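Local coordinates for protein pectate lyase (Bacillus, PDB 3VMV) that probably cleaves polygalacturonate by the eliminative lyase chemistry of polysaccharide lyase family 1, at residues P47-N53 / N80-V86. Numbering follows the deposited sequence.
Sequences PLTIYVN and NISIIGV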
loop_
_atom_site.group_PDB
_atom_site.type_symbol
_atom_site.label_atom_id
_atom_site.label_comp_id
_atom_site.label_asym_id
_atom_site.label_seq_id
_atom_site.Cartn_x
_atom_site.Cartn_y
_atom_site.Cartn_z
ATOM N N PRO A 47 2.567 -23.627 -2.516
ATOM C CA PRO A 47 3.240 -22.341 -2.201
ATOM C C PRO A 47 4.520 -22.145 -3.015
ATOM O O PRO A 47 5.290 -23.104 -3.223
ATOM C CB PRO A 47 3.563 -22.458 -0.700
ATOM C CG PRO A 47 2.504 -23.384 -0.165
ATOM C CD PRO A 47 2.167 -24.367 -1.307
ATOM N N LEU A 48 4.732 -20.898 -3.456
ATOM C CA LEU A 48 5.843 -20.550 -4.320
ATOM C C LEU A 48 6.456 -19.250 -3.816
ATOM O O LEU A 48 5.769 -18.258 -3.669
ATOM C CB LEU A 48 5.341 -20.357 -5.762
ATOM C CG LEU A 48 6.405 -19.904 -6.785
ATOM C CD1 LEU A 48 7.565 -20.883 -6.931
ATOM C CD2 LEU A 48 5.758 -19.610 -8.162
ATOM N N THR A 49 7.743 -19.279 -3.524
ATOM C CA THR A 49 8.489 -18.068 -3.223
ATOM C C THR A 49 9.359 -17.767 -4.425
ATOM O O THR A 49 10.099 -18.640 -4.905
ATOM C CB THR A 49 9.376 -18.279 -1.976
ATOM O OG1 THR A 49 8.515 -18.440 -0.841
ATOM C CG2 THR A 49 10.291 -17.084 -1.739
ATOM N N ILE A 50 9.230 -16.548 -4.953
ATOM C CA ILE A 50 10.061 -16.079 -6.042
ATOM C C ILE A 50 10.999 -15.002 -5.488
ATOM O O ILE A 50 10.530 -13.907 -5.108
ATOM C CB ILE A 50 9.190 -15.446 -7.143
ATOM C CG1 ILE A 50 8.152 -16.469 -7.608
ATOM C CG2 ILE A 50 10.093 -14.989 -8.275
ATOM C CD1 ILE A 50 7.174 -15.927 -8.672
ATOM N N TYR A 51 12.284 -15.334 -5.383
ATOM C CA TYR A 51 13.306 -14.340 -5.032
ATOM C C TYR A 51 13.706 -13.568 -6.266
ATOM O O TYR A 51 14.114 -14.157 -7.277
ATOM C CB TYR A 51 14.528 -15.006 -4.414
ATOM C CG TYR A 51 14.284 -15.460 -3.010
ATOM C CD1 TYR A 51 14.072 -14.509 -1.997
ATOM C CD2 TYR A 51 14.228 -16.826 -2.681
ATOM C CE1 TYR A 51 13.827 -14.912 -0.688
ATOM C CE2 TYR A 51 13.962 -17.232 -1.343
ATOM C CZ TYR A 51 13.752 -16.264 -0.374
ATOM O OH TYR A 51 13.480 -16.623 0.952
ATOM N N VAL A 52 13.642 -12.247 -6.182
ATOM C CA VAL A 52 13.920 -11.404 -7.333
ATOM C C VAL A 52 15.327 -10.825 -7.163
ATOM O O VAL A 52 15.616 -10.060 -6.201
ATOM C CB VAL A 52 12.887 -10.278 -7.455
ATOM C CG1 VAL A 52 13.176 -9.430 -8.677
ATOM C CG2 VAL A 52 11.464 -10.864 -7.556
ATOM N N ASN A 53 16.206 -11.236 -8.074
ATOM C CA ASN A 53 17.613 -10.844 -8.016
ATOM C C ASN A 53 18.105 -10.165 -9.292
ATOM O O ASN A 53 19.278 -10.262 -9.658
ATOM C CB ASN A 53 18.516 -12.033 -7.617
ATOM C CG ASN A 53 18.458 -13.208 -8.598
ATOM O OD1 ASN A 53 17.788 -13.152 -9.627
ATOM N ND2 ASN A 53 19.207 -14.281 -8.286
ATOM N N ASN A 80 -1.037 -18.239 -2.325
ATOM C CA ASN A 80 0.176 -18.746 -1.686
ATOM C C ASN A 80 1.469 -18.411 -2.453
ATOM O O ASN A 80 2.215 -19.301 -2.890
ATOM C CB ASN A 80 0.080 -20.268 -1.455
ATOM C CG ASN A 80 -1.208 -20.676 -0.750
ATOM O OD1 ASN A 80 -1.774 -19.942 0.059
ATOM N ND2 ASN A 80 -1.681 -21.886 -1.079
ATOM N N ILE A 81 1.726 -17.108 -2.573
ATOM C CA ILE A 81 2.926 -16.636 -3.253
ATOM C C ILE A 81 3.655 -15.633 -2.400
ATOM O O ILE A 81 3.009 -14.775 -1.789
ATOM C CB ILE A 81 2.519 -15.945 -4.547
ATOM C CG1 ILE A 81 1.939 -16.977 -5.509
ATOM C CG2 ILE A 81 3.723 -15.228 -5.181
ATOM C CD1 ILE A 81 1.441 -16.365 -6.810
ATOM N N SER A 82 4.981 -15.696 -2.366
ATOM C CA SER A 82 5.788 -14.562 -1.921
ATOM C C SER A 82 6.705 -14.124 -3.054
ATOM O O SER A 82 7.275 -14.984 -3.751
ATOM C CB SER A 82 6.678 -14.950 -0.741
ATOM O OG SER A 82 5.936 -15.348 0.386
ATOM N N ILE A 83 6.797 -12.816 -3.268
ATOM C CA ILE A 83 7.793 -12.210 -4.159
ATOM C C ILE A 83 8.696 -11.397 -3.249
ATOM O O ILE A 83 8.224 -10.459 -2.597
ATOM C CB ILE A 83 7.080 -11.303 -5.191
ATOM C CG1 ILE A 83 6.216 -12.200 -6.085
ATOM C CG2 ILE A 83 8.084 -10.453 -5.977
ATOM C CD1 ILE A 83 5.315 -11.447 -7.048
ATOM N N ILE A 84 9.961 -11.806 -3.157
ATOM C CA ILE A 84 10.890 -11.216 -2.182
ATOM C C ILE A 84 12.162 -10.807 -2.888
ATOM O O ILE A 84 12.805 -11.630 -3.557
ATOM C CB ILE A 84 11.186 -12.227 -1.091
ATOM C CG1 ILE A 84 9.886 -12.793 -0.525
ATOM C CG2 ILE A 84 12.097 -11.601 -0.030
ATOM C CD1 ILE A 84 10.137 -13.890 0.562
ATOM N N GLY A 85 12.555 -9.540 -2.736
ATOM C CA GLY A 85 13.811 -9.102 -3.290
ATOM C C GLY A 85 15.011 -9.710 -2.570
ATOM O O GLY A 85 14.957 -9.989 -1.373
ATOM N N VAL A 86 16.085 -9.918 -3.311
ATOM C CA VAL A 86 17.367 -10.328 -2.752
ATOM C C VAL A 86 18.240 -9.095 -2.485
ATOM O O VAL A 86 18.595 -8.376 -3.413
ATOM C CB VAL A 86 18.075 -11.294 -3.733
ATOM C CG1 VAL A 86 19.455 -11.741 -3.183
ATOM C CG2 VAL A 86 17.194 -12.493 -3.946
#
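Two neighbouring rungs of the right-handed parallel beta-helix, the fold of pectate lyases, run side by side here close to the end that helix 28-40 covers. Strands 48-52 and 80-85 are parallel, their axes 4.5 Å apart, and Leu48 to Val52 pair in order with Ile81 to Gly85. Six backbone hydrogen bonds join them, all donated or accepted by Leu48, Ile50 and Val52 on the first strand; the straightest runs from Ile50 N to Ser82 O, 2.8 Å at 173°. The CA-H of Tyr51 approaches the Ile84 oxygen that also accepts the bond from Val52 N, Tyr51 CA to Ile84 O being 3.1 Å.

Leu48, Ile50, Val52, Ile81 and Ile83 point inward, several of them onto helix 28-40, and Val52 CG2 crosses to Ile83 CG2 at 3.8 Å. On the outward face Ser82 OG bonds to Gly17 N. There the Tyr51 ring, with CG placed anti to its carbonyl carbon (chi1 -74°), lies alongside Ile84, its CE1 3.8 Å from both Ile84 CB and Ile84 CG2, while Thr49 CG2 sits over the rim of one ring face. Tyr24 meets this ring from the preceding strand. Putting a serine at Tyr51 would probably strip Ile84 CB and CG2 of their aromatic neighbour and open a gap beside Thr49 CG2. Just past the last bridged pair the side chain of Val86 is directed toward the first strand, its CG2 3.7 Å from Tyr51 CB.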